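Long-range contacts in thiosulfate reductase (Thermus thermophilus, PDB 2VPZ), which probably reduces sulfur compounds such as polysulfide or thiosulfate at a molybdenum centre carried by two guanosine dinucleotide cofactors beside a [4Fe-4S] cluster: residues Val235-Ala243 and Arg687-Ile695; Val467-Trp475 and Gly700-Leu708. All blocks are in the same frame, centred on the assembly; numbering follows the deposited sequence.

Interaction 1: Val235-Ala243 and Arg687-Ile695. With MGD (2-amino-5,6-dimercapto-7-methyl-3,7,8a,9-tetrahydro-8-oxa-1,3,9,10-tetraaza-anthracen-4-one guanosine dinucleotide), chain I.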
loop_
_atom_site.group_PDB
_atom_site.type_symbol
_atom_site.label_atom_id
_atom_site.label_comp_id
_atom_site.label_asym_id
_atom_site.label_seq_id
_atom_site.Cartn_x
_atom_site.Cartn_y
_atom_site.Cartn_z
ATOM N N VAL A 235 13.280 20.273 16.465
ATOM C CA VAL A 235 12.850 21.628 16.822
ATOM C C VAL A 235 13.437 22.518 15.703
ATOM O O VAL A 235 14.661 22.600 15.541
ATOM C CB VAL A 235 13.433 22.030 18.216
ATOM C CG1 VAL A 235 12.929 23.414 18.627
ATOM C CG2 VAL A 235 13.068 20.956 19.277
ATOM N N ASP A 236 12.580 23.187 14.926
ATOM C CA ASP A 236 13.014 23.983 13.764
ATOM C C ASP A 236 11.771 24.735 13.209
ATOM O O ASP A 236 10.677 24.176 13.186
ATOM C CB ASP A 236 13.525 22.950 12.689
ATOM C CG ASP A 236 14.439 23.571 11.589
ATOM O OD1 ASP A 236 14.153 24.679 11.084
ATOM O OD2 ASP A 236 15.435 22.885 11.186
ATOM N N PRO A 237 11.922 26.019 12.787
ATOM C CA PRO A 237 10.732 26.691 12.227
ATOM C C PRO A 237 10.397 26.127 10.814
ATOM O O PRO A 237 9.383 26.491 10.215
ATOM C CB PRO A 237 11.114 28.177 12.193
ATOM C CG PRO A 237 12.632 28.181 12.170
ATOM C CD PRO A 237 13.013 26.978 13.022
ATOM N N ARG A 238 11.261 25.230 10.316
ATOM C CA ARG A 238 11.122 24.631 8.961
ATOM C C ARG A 238 11.020 23.071 9.016
ATOM O O ARG A 238 11.784 22.432 9.743
ATOM C CB ARG A 238 12.334 25.034 8.077
ATOM C CG ARG A 238 12.125 24.977 6.530
ATOM C CD ARG A 238 13.465 25.090 5.764
ATOM N NE ARG A 238 14.543 24.355 6.424
ATOM C CZ ARG A 238 15.115 23.234 5.964
ATOM N NH1 ARG A 238 14.708 22.708 4.816
ATOM N NH2 ARG A 238 16.086 22.628 6.653
ATOM N N PHE A 239 10.081 22.469 8.271
ATOM C CA PHE A 239 9.906 20.995 8.209
ATOM C C PHE A 239 10.978 20.419 7.259
ATOM O O PHE A 239 10.697 20.118 6.081
ATOM C CB PHE A 239 8.505 20.551 7.716
ATOM C CG PHE A 239 8.204 19.043 7.930
ATOM C CD1 PHE A 239 7.780 18.575 9.176
ATOM C CD2 PHE A 239 8.289 18.123 6.881
ATOM C CE1 PHE A 239 7.462 17.220 9.400
ATOM C CE2 PHE A 239 7.975 16.739 7.075
ATOM C CZ PHE A 239 7.568 16.306 8.346
ATOM N N SER A 240 12.190 20.251 7.787
ATOM C CA SER A 240 13.370 19.737 7.068
ATOM C C SER A 240 13.377 18.222 6.767
ATOM O O SER A 240 12.390 17.510 7.034
ATOM C CB SER A 240 14.656 20.055 7.843
ATOM O OG SER A 240 14.877 19.135 8.917
ATOM N N THR A 241 14.494 17.730 6.235
ATOM C CA THR A 241 14.655 16.314 5.920
ATOM C C THR A 241 14.654 15.494 7.220
ATOM O O THR A 241 13.956 14.465 7.315
ATOM C CB THR A 241 15.970 15.990 5.124
ATOM O OG1 THR A 241 15.954 16.614 3.841
ATOM C CG2 THR A 241 16.125 14.451 4.977
ATOM N N ALA A 242 15.411 15.951 8.218
ATOM C CA ALA A 242 15.486 15.277 9.517
ATOM C C ALA A 242 14.106 15.296 10.211
ATOM O O ALA A 242 13.734 14.340 10.904
ATOM C CB ALA A 242 16.598 15.934 10.425
ATOM N N ALA A 243 13.336 16.359 10.018
ATOM C CA ALA A 243 11.978 16.394 10.576
ATOM C C ALA A 243 11.096 15.339 9.837
ATOM O O ALA A 243 10.166 14.778 10.425
ATOM C CB ALA A 243 11.329 17.820 10.399
ATOM N N ARG A 687 6.003 23.673 4.547
ATOM C CA ARG A 687 6.938 22.963 5.413
ATOM C C ARG A 687 7.646 24.106 6.143
ATOM O O ARG A 687 8.763 23.938 6.618
ATOM C CB ARG A 687 8.014 22.184 4.647
ATOM C CG ARG A 687 7.573 21.038 3.751
ATOM C CD ARG A 687 8.595 19.872 3.813
ATOM N NE ARG A 687 9.300 19.572 2.577
ATOM C CZ ARG A 687 10.570 19.180 2.497
ATOM N NH1 ARG A 687 11.292 19.045 3.600
ATOM N NH2 ARG A 687 11.128 18.902 1.309
ATOM N N ILE A 688 7.020 25.278 6.193
ATOM C CA ILE A 688 7.621 26.437 6.860
ATOM C C ILE A 688 6.578 27.383 7.484
ATOM O O ILE A 688 5.449 27.488 6.983
ATOM C CB ILE A 688 8.563 27.255 5.839
ATOM C CG1 ILE A 688 9.472 28.239 6.574
ATOM C CG2 ILE A 688 7.689 27.954 4.761
ATOM C CD1 ILE A 688 10.945 28.344 6.025
ATOM N N ARG A 689 6.935 28.026 8.595
ATOM C CA ARG A 689 6.060 29.004 9.273
ATOM C C ARG A 689 5.860 30.226 8.304
ATOM O O ARG A 689 6.597 30.356 7.314
ATOM C CB ARG A 689 6.673 29.458 10.614
ATOM C CG ARG A 689 6.970 28.310 11.614
ATOM C CD ARG A 689 7.634 28.799 12.922
ATOM N NE ARG A 689 7.180 30.132 13.332
ATOM C CZ ARG A 689 6.338 30.413 14.319
ATOM N NH1 ARG A 689 5.815 29.446 15.057
ATOM N NH2 ARG A 689 6.011 31.675 14.579
ATOM N N LYS A 690 4.883 31.103 8.580
ATOM C CA LYS A 690 4.534 32.275 7.753
ATOM C C LYS A 690 5.431 33.526 7.958
ATOM O O LYS A 690 5.401 34.487 7.169
ATOM C CB LYS A 690 3.046 32.661 7.950
ATOM C CG LYS A 690 2.040 31.559 7.573
ATOM C CD LYS A 690 0.571 31.993 7.689
ATOM C CE LYS A 690 -0.394 30.826 7.413
ATOM N NZ LYS A 690 -1.785 31.248 7.029
ATOM N N ASP A 691 6.216 33.438 9.044
ATOM C CA ASP A 691 7.249 34.360 9.615
ATOM C C ASP A 691 8.536 34.373 8.802
ATOM O O ASP A 691 9.424 35.213 9.012
ATOM C CB ASP A 691 7.944 33.838 10.871
ATOM C CG ASP A 691 7.078 33.669 12.066
ATOM O OD1 ASP A 691 6.417 34.632 12.445
ATOM O OD2 ASP A 691 7.153 32.579 12.663
ATOM N N CYS A 692 8.714 33.296 8.059
ATOM C CA CYS A 692 9.963 33.018 7.416
ATOM C C CYS A 692 9.977 32.705 5.983
ATOM O O CYS A 692 8.950 32.431 5.365
ATOM C CB CYS A 692 10.643 31.841 8.154
ATOM S SG CYS A 692 10.923 31.976 9.916
ATOM N N VAL A 693 11.212 32.657 5.512
ATOM C CA VAL A 693 11.587 32.347 4.153
ATOM C C VAL A 693 12.993 31.667 4.291
ATOM O O VAL A 693 13.763 31.955 5.218
ATOM C CB VAL A 693 11.563 33.703 3.303
ATOM C CG1 VAL A 693 12.878 33.975 2.625
ATOM C CG2 VAL A 693 10.396 33.651 2.284
ATOM N N TYR A 694 13.294 30.726 3.409
ATOM C CA TYR A 694 14.533 29.938 3.457
ATOM C C TYR A 694 15.198 29.765 2.057
ATOM O O TYR A 694 14.479 29.607 1.067
ATOM C CB TYR A 694 14.189 28.536 4.045
ATOM C CG TYR A 694 15.298 27.478 4.001
ATOM C CD1 TYR A 694 16.237 27.376 5.027
ATOM C CD2 TYR A 694 15.426 26.606 2.903
ATOM C CE1 TYR A 694 17.296 26.438 4.982
ATOM C CE2 TYR A 694 16.481 25.658 2.839
ATOM C CZ TYR A 694 17.416 25.582 3.889
ATOM O OH TYR A 694 18.456 24.672 3.857
ATOM N N ILE A 695 16.527 29.856 1.963
ATOM C CA ILE A 695 17.268 29.607 0.706
ATOM C C ILE A 695 18.586 28.885 1.046
ATOM O O ILE A 695 19.126 29.069 2.141
ATOM C CB ILE A 695 17.631 30.921 -0.117
ATOM C CG1 ILE A 695 18.534 31.841 0.693
ATOM C CG2 ILE A 695 16.333 31.612 -0.618
ATOM C CD1 ILE A 695 19.199 33.004 -0.119
HETATM P PB MGD I . 21.903 24.561 11.651
HETATM O O1B MGD I . 22.104 26.012 11.455
HETATM O O2B MGD I . 21.790 24.006 12.979
HETATM O O3B MGD I . 23.153 24.070 10.782
HETATM O O3A MGD I . 24.650 22.748 9.204
HETATM P PA MGD I . 23.991 22.718 10.637
HETATM O O1A MGD I . 25.145 22.628 11.521
HETATM O O2A MGD I . 23.125 21.553 10.724
HETATM O "O5'" MGD I . 20.637 24.089 10.876
HETATM C "C5'" MGD I . 20.032 24.629 9.699
HETATM C "C4'" MGD I . 18.569 24.521 10.096
HETATM O "O4'" MGD I . 18.474 25.487 11.130
HETATM C "C3'" MGD I . 17.493 24.939 9.058
HETATM O "O3'" MGD I . 16.445 23.940 8.959
HETATM C "C2'" MGD I . 16.874 26.246 9.615
HETATM O "O2'" MGD I . 15.456 26.145 9.560
HETATM C "C1'" MGD I . 17.189 26.135 11.086
HETATM N N9 MGD I . 16.925 27.299 11.976
HETATM C C8 MGD I . 16.999 28.624 11.635
HETATM N N7 MGD I . 16.686 29.432 12.688
HETATM C C5 MGD I . 16.379 28.608 13.723
HETATM C C6 MGD I . 15.882 28.799 15.102
HETATM O O6 MGD I . 15.779 29.960 15.510
HETATM N N1 MGD I . 15.659 27.731 15.866
HETATM C C2 MGD I . 15.795 26.463 15.393
HETATM N N2 MGD I . 15.545 25.387 16.221
HETATM N N3 MGD I . 16.241 26.201 14.125
HETATM C C4 MGD I . 16.544 27.207 13.261
HETATM C C10 MGD I . 25.792 23.441 8.747
HETATM C C11 MGD I . 26.890 22.429 8.793
HETATM O O11 MGD I . 26.631 21.445 7.781
HETATM C C12 MGD I . 28.314 23.045 8.807
HETATM S S12 MGD I . 28.747 24.246 9.904
HETATM C C13 MGD I . 29.314 22.649 7.941
HETATM S S13 MGD I . 30.890 23.279 8.089
HETATM C C14 MGD I . 29.045 21.628 6.866
HETATM N N15 MGD I . 28.892 22.127 5.550
HETATM C C16 MGD I . 28.190 21.432 4.599
HETATM C C17 MGD I . 28.013 21.860 3.166
HETATM O O17 MGD I . 28.588 22.907 2.757
HETATM N N18 MGD I . 27.304 21.059 2.298
HETATM C C19 MGD I . 26.698 19.950 2.793
HETATM N N19 MGD I . 25.958 19.259 1.948
HETATM N N20 MGD I . 26.751 19.486 4.086
HETATM C C21 MGD I . 27.520 20.182 4.979
HETATM N N22 MGD I . 27.620 19.832 6.252
HETATM C C23 MGD I . 27.876 20.766 7.299
HETATM O O HOH W 1 14.132 18.153 2.369
#
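R238 lies flat on the ring of Y694, planes 10° and centres 4.1 Å apart, a stacked cation-pi pair. Its CD adds a CH-pi contact over that face, 3.7 Å from the ring centroid. The bend at chi3 (39°) lays the guanidinium over the ring while NH2 donates to the cofactor ribose O3' at 2.7 Å; E212 pairs with NH1, and W650 adds a second cation-pi partner. D236 takes both ribose hydroxyls on its carboxylate, and its OD1 also accepts from R238 N in an Asx turn. This loop follows strand 231-235 of a parallel sheet; where it meets the dinucleotide-binding domain the backbones are bridged once, at R238 and I688. F239 N gives R687 O a bond of 2.6 Å at 167°, and R687 NH1 returns one to F239 O at 2.8 Å, in the carbonyl plane; NH2 of the same guanidinium forms a salt bridge with an acidic side chain of a neighbouring protein chain. These paired bonds and the R238-Y694 stack are the close part. The partly exposed R689 side is looser: its backbone N reaches P237 O only weakly (3.3 Å), and the packing that remains is R689 CD on P237 CB at 3.6 Å. R689 NH1 forms a salt bridge with E306.

Interaction 2: Val467-Trp475 and Gly700-Leu708. With MGD (2-amino-5,6-dimercapto-7-methyl-3,7,8a,9-tetrahydro-8-oxa-1,3,9,10-tetraaza-anthracen-4-one guanosine dinucleotide), chain H.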
loop_
_atom_site.group_PDB
_atom_site.type_symbol
_atom_site.label_atom_id
_atom_site.label_comp_id
_atom_site.label_asym_id
_atom_site.label_seq_id
_atom_site.Cartn_x
_atom_site.Cartn_y
_atom_site.Cartn_z
ATOM N N VAL A 467 42.039 27.825 -6.442
ATOM C CA VAL A 467 42.022 27.050 -7.692
ATOM C C VAL A 467 41.104 27.598 -8.804
ATOM O O VAL A 467 41.446 27.538 -9.994
ATOM C CB VAL A 467 41.570 25.577 -7.557
ATOM C CG1 VAL A 467 41.585 24.890 -8.949
ATOM C CG2 VAL A 467 42.430 24.811 -6.543
ATOM N N LEU A 468 39.947 28.116 -8.420
ATOM C CA LEU A 468 39.024 28.618 -9.425
ATOM C C LEU A 468 39.048 30.171 -9.438
ATOM O O LEU A 468 39.542 30.783 -8.490
ATOM C CB LEU A 468 37.589 28.068 -9.143
ATOM C CG LEU A 468 37.357 26.531 -8.978
ATOM C CD1 LEU A 468 36.144 26.233 -8.052
ATOM C CD2 LEU A 468 37.184 25.853 -10.360
ATOM N N PRO A 469 38.623 30.802 -10.562
ATOM C CA PRO A 469 38.611 32.267 -10.620
ATOM C C PRO A 469 37.285 32.806 -10.067
ATOM O O PRO A 469 36.393 33.195 -10.824
ATOM C CB PRO A 469 38.797 32.591 -12.100
ATOM C CG PRO A 469 38.278 31.376 -12.827
ATOM C CD PRO A 469 38.600 30.199 -11.908
ATOM N N GLN A 470 37.175 32.794 -8.736
ATOM C CA GLN A 470 35.989 33.272 -8.005
ATOM C C GLN A 470 35.882 34.804 -8.024
ATOM O O GLN A 470 36.798 35.465 -8.493
ATOM C CB GLN A 470 36.067 32.791 -6.583
ATOM C CG GLN A 470 36.047 31.306 -6.409
ATOM C CD GLN A 470 34.813 30.859 -5.654
ATOM O OE1 GLN A 470 34.596 29.673 -5.393
ATOM N NE2 GLN A 470 33.986 31.848 -5.292
ATOM N N GLU A 471 34.812 35.371 -7.474
ATOM C CA GLU A 471 34.713 36.831 -7.480
ATOM C C GLU A 471 35.715 37.555 -6.549
ATOM O O GLU A 471 36.073 38.707 -6.818
ATOM C CB GLU A 471 33.289 37.353 -7.166
ATOM C CG GLU A 471 33.236 38.876 -7.237
ATOM C CD GLU A 471 32.059 39.478 -6.503
ATOM O OE1 GLU A 471 31.867 40.714 -6.595
ATOM O OE2 GLU A 471 31.337 38.711 -5.830
ATOM N N HIS A 472 36.186 36.931 -5.476
ATOM C CA HIS A 472 37.162 37.582 -4.557
ATOM C C HIS A 472 38.656 37.260 -4.871
ATOM O O HIS A 472 39.538 37.821 -4.245
ATOM C CB HIS A 472 36.986 37.168 -3.101
ATOM C CG HIS A 472 37.510 35.826 -2.790
ATOM N ND1 HIS A 472 38.735 35.593 -2.266
ATOM C CD2 HIS A 472 37.019 34.630 -3.102
ATOM C CE1 HIS A 472 38.984 34.303 -2.262
ATOM N NE2 HIS A 472 37.943 33.688 -2.767
ATOM N N VAL A 473 38.930 36.322 -5.774
ATOM C CA VAL A 473 40.305 35.979 -6.158
ATOM C C VAL A 473 40.789 37.006 -7.225
ATOM O O VAL A 473 41.973 37.390 -7.270
ATOM C CB VAL A 473 40.427 34.514 -6.760
ATOM C CG1 VAL A 473 41.844 34.244 -7.286
ATOM C CG2 VAL A 473 40.019 33.458 -5.701
ATOM N N MET A 474 39.863 37.459 -8.061
ATOM C CA MET A 474 40.133 38.431 -9.108
ATOM C C MET A 474 40.137 39.909 -8.636
ATOM O O MET A 474 39.941 40.836 -9.422
ATOM C CB MET A 474 39.195 38.223 -10.320
ATOM C CG MET A 474 39.025 36.754 -10.771
ATOM S SD MET A 474 40.607 35.906 -11.104
ATOM C CE MET A 474 41.199 36.815 -12.595
ATOM N N TRP A 475 40.336 40.111 -7.332
ATOM C CA TRP A 475 40.505 41.460 -6.727
ATOM C C TRP A 475 41.930 41.526 -6.170
ATOM O O TRP A 475 42.318 42.524 -5.558
ATOM C CB TRP A 475 39.548 41.728 -5.564
ATOM C CG TRP A 475 38.225 42.283 -5.961
ATOM C CD1 TRP A 475 37.337 41.751 -6.863
ATOM C CD2 TRP A 475 37.619 43.488 -5.472
ATOM N NE1 TRP A 475 36.222 42.551 -6.956
ATOM C CE2 TRP A 475 36.362 43.615 -6.106
ATOM C CE3 TRP A 475 38.009 44.458 -4.537
ATOM C CZ2 TRP A 475 35.498 44.698 -5.861
ATOM C CZ3 TRP A 475 37.160 45.536 -4.282
ATOM C CH2 TRP A 475 35.903 45.637 -4.943
ATOM N N GLY A 700 24.296 32.661 -6.375
ATOM C CA GLY A 700 24.407 34.093 -6.631
ATOM C C GLY A 700 25.795 34.616 -6.951
ATOM O O GLY A 700 26.104 35.776 -6.656
ATOM N N HIS A 701 26.658 33.798 -7.541
ATOM C CA HIS A 701 28.020 34.249 -7.891
ATOM C C HIS A 701 28.017 35.347 -8.979
ATOM O O HIS A 701 27.197 35.278 -9.912
ATOM C CB HIS A 701 28.914 33.062 -8.463
ATOM C CG HIS A 701 29.235 31.957 -7.526
ATOM N ND1 HIS A 701 30.457 31.806 -6.941
ATOM C CD2 HIS A 701 28.494 30.936 -7.087
ATOM C CE1 HIS A 701 30.454 30.742 -6.166
ATOM N NE2 HIS A 701 29.263 30.191 -6.238
ATOM N N LYS A 702 28.871 36.363 -8.823
ATOM C CA LYS A 702 29.087 37.345 -9.893
ATOM C C LYS A 702 30.593 37.059 -10.172
ATOM O O LYS A 702 31.487 37.686 -9.607
ATOM C CB LYS A 702 28.916 38.815 -9.485
ATOM C CG LYS A 702 28.469 39.061 -8.056
ATOM C CD LYS A 702 26.952 39.197 -7.921
ATOM C CE LYS A 702 26.509 39.274 -6.447
ATOM N NZ LYS A 702 25.234 38.505 -6.186
ATOM N N ALA A 703 30.858 36.051 -11.010
ATOM C CA ALA A 703 32.230 35.673 -11.350
ATOM C C ALA A 703 32.169 35.048 -12.761
ATOM O O ALA A 703 32.120 33.809 -12.898
ATOM C CB ALA A 703 32.753 34.660 -10.293
ATOM N N PRO A 704 32.207 35.901 -13.827
ATOM C CA PRO A 704 32.163 35.470 -15.239
ATOM C C PRO A 704 33.108 34.373 -15.713
ATOM O O PRO A 704 32.812 33.658 -16.675
ATOM C CB PRO A 704 32.415 36.763 -16.038
ATOM C CG PRO A 704 32.228 37.880 -15.056
ATOM C CD PRO A 704 32.660 37.295 -13.723
ATOM N N LEU A 705 34.250 34.267 -15.056
ATOM C CA LEU A 705 35.247 33.278 -15.440
ATOM C C LEU A 705 34.903 31.849 -14.979
ATOM O O LEU A 705 35.388 30.890 -15.569
ATOM C CB LEU A 705 36.659 33.746 -15.036
ATOM C CG LEU A 705 37.167 35.021 -15.775
ATOM C CD1 LEU A 705 38.523 35.476 -15.195
ATOM C CD2 LEU A 705 37.277 34.772 -17.295
ATOM N N MET A 706 34.103 31.717 -13.911
ATOM C CA MET A 706 33.591 30.376 -13.485
ATOM C C MET A 706 32.285 30.380 -14.367
ATOM O O MET A 706 31.218 30.823 -13.947
ATOM C CB MET A 706 33.269 30.283 -11.971
ATOM C CG MET A 706 34.480 30.183 -10.989
ATOM S SD MET A 706 34.001 30.294 -9.217
ATOM C CE MET A 706 33.389 28.632 -8.871
ATOM N N ARG A 707 32.409 29.880 -15.599
ATOM C CA ARG A 707 31.331 29.900 -16.566
ATOM C C ARG A 707 29.980 29.200 -16.242
ATOM O O ARG A 707 28.929 29.691 -16.682
ATOM C CB ARG A 707 31.895 29.550 -17.984
ATOM C CG ARG A 707 32.993 30.573 -18.479
ATOM C CD ARG A 707 33.193 30.595 -20.018
ATOM N NE ARG A 707 31.988 31.012 -20.757
ATOM C CZ ARG A 707 31.609 30.545 -21.951
ATOM N NH1 ARG A 707 32.337 29.628 -22.576
ATOM N NH2 ARG A 707 30.479 30.976 -22.505
ATOM N N LEU A 708 29.943 28.107 -15.484
ATOM C CA LEU A 708 28.628 27.546 -15.094
ATOM C C LEU A 708 28.077 27.907 -13.709
ATOM O O LEU A 708 27.034 27.381 -13.337
ATOM C CB LEU A 708 28.486 26.001 -15.302
ATOM C CG LEU A 708 29.684 25.081 -15.363
ATOM C CD1 LEU A 708 29.244 23.591 -15.372
ATOM C CD2 LEU A 708 30.520 25.419 -16.620
HETATM P PB MGD H . 33.706 28.016 0.443
HETATM O O1B MGD H . 32.576 28.824 -0.118
HETATM O O2B MGD H . 33.824 26.567 0.082
HETATM O O3B MGD H . 33.666 28.365 2.018
HETATM O O3A MGD H . 33.634 29.018 4.439
HETATM P PA MGD H . 34.657 28.720 3.251
HETATM O O1A MGD H . 35.493 27.457 3.376
HETATM O O2A MGD H . 35.309 30.023 2.950
HETATM O "O5'" MGD H . 35.069 28.651 0.004
HETATM C "C5'" MGD H . 36.215 27.851 -0.291
HETATM C "C4'" MGD H . 37.156 28.738 -1.107
HETATM O "O4'" MGD H . 38.331 27.934 -1.126
HETATM C "C3'" MGD H . 36.769 28.951 -2.547
HETATM O "O3'" MGD H . 37.424 30.161 -2.950
HETATM C "C2'" MGD H . 37.388 27.718 -3.225
HETATM O "O2'" MGD H . 37.567 28.026 -4.582
HETATM C "C1'" MGD H . 38.713 27.540 -2.480
HETATM N N9 MGD H . 39.373 26.181 -2.467
HETATM C C8 MGD H . 38.758 24.997 -2.452
HETATM N N7 MGD H . 39.610 23.947 -2.399
HETATM C C5 MGD H . 40.860 24.454 -2.324
HETATM C C6 MGD H . 42.287 23.920 -2.183
HETATM O O6 MGD H . 42.558 22.667 -2.171
HETATM N N1 MGD H . 43.276 24.871 -2.112
HETATM C C2 MGD H . 43.056 26.221 -2.155
HETATM N N2 MGD H . 44.059 27.150 -2.088
HETATM N N3 MGD H . 41.809 26.701 -2.252
HETATM C C4 MGD H . 40.678 25.929 -2.362
HETATM C C10 MGD H . 33.125 27.961 5.311
HETATM C C11 MGD H . 32.434 28.621 6.455
HETATM O O11 MGD H . 31.636 29.658 5.881
HETATM C C12 MGD H . 31.625 27.764 7.357
HETATM S S12 MGD H . 32.240 26.309 8.021
HETATM C C13 MGD H . 30.404 28.115 7.763
HETATM S S13 MGD H . 29.387 27.222 8.728
HETATM C C14 MGD H . 29.738 29.349 7.482
HETATM N N15 MGD H . 28.553 29.066 6.622
HETATM C C16 MGD H . 27.964 30.194 6.104
HETATM C C17 MGD H . 26.560 30.357 5.718
HETATM O O17 MGD H . 25.752 29.384 5.799
HETATM N N18 MGD H . 26.161 31.558 5.296
HETATM C C19 MGD H . 26.982 32.622 5.202
HETATM N N19 MGD H . 26.559 33.822 4.700
HETATM N N20 MGD H . 28.261 32.529 5.573
HETATM C C21 MGD H . 28.813 31.395 5.991
HETATM N N22 MGD H . 30.117 31.342 6.283
HETATM C C23 MGD H . 30.784 30.234 6.876
HETATM O O HOH W 2 35.450 35.278 -12.398
HETATM O O HOH W 3 32.584 34.041 -6.517
HETATM O O HOH W 4 30.422 35.906 -6.087
#
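M706 reaches across to L468 and Q470 where two loops meet, one following strand 462-466 of the five-stranded parallel sheet and the other lying in the dinucleotide-binding domain. P469 and M706 are each the centre of an inverse gamma turn, and a type I turn runs from A703 to M706. With chi2 of M706 extended (173°), SD lies alongside the Q470 side chain, 3.6 Å from Q470 CG; the turn at chi3 then swings CE to 3.7 Å from L468 CD1. L468 and M706 cross at about a right angle, whereas M706 and Q470 meet at a slant. L705 also lies nearly perpendicular to its partners: its CB packs on P469 CG at 3.6 Å and its CD1 on M474 CE, making an apolar patch whose L705 end is exposed.

No direct hydrogen bond joins the loops, so their polar link is through water. One water receives a hydrogen bond from E471 N and a weak one from Q470 NE2, and it lies 3.1 Å from H701 ND1. The amide of Q470 stands at the edge of the H701 ring with the planes 55° apart, and Q470 OE1 faces the cofactor ribose. Extended beyond CG, E471 runs past the K702 carbonyl, but its carboxylate is held by K453 and Y718, while K702 NZ pairs with E677. A second water bridges E471 OE2 and K702 N. A third receives from L705 N and donates to P469 O at 2.8 Å.

Overall arrangement
Interactions 1 and 2 join the same two parts of the chain, the molybdopterin oxidoreductase region and the dinucleotide-binding domain, at two places whose centres are 31 Å apart; their nearest atoms are about 8 Å apart and do not touch. Each lies beside the ribose of a different guanosine dinucleotide, so the domain interface passes both cofactors. Residues 235-243 bond directly to their cofactor, whereas 467-475 approach theirs through Q470 and H472 at 3.5 Å (Q470 OE1 to O2') and 3.6 Å (H472 NE2 to O3'). Interaction 1 does not reach the metal: the Y694 side chain is about 14 Å from the molybdenum atom. In interaction 2 the H701 side chain is about 12 Å from the other cofactor. In sequence the segments alternate.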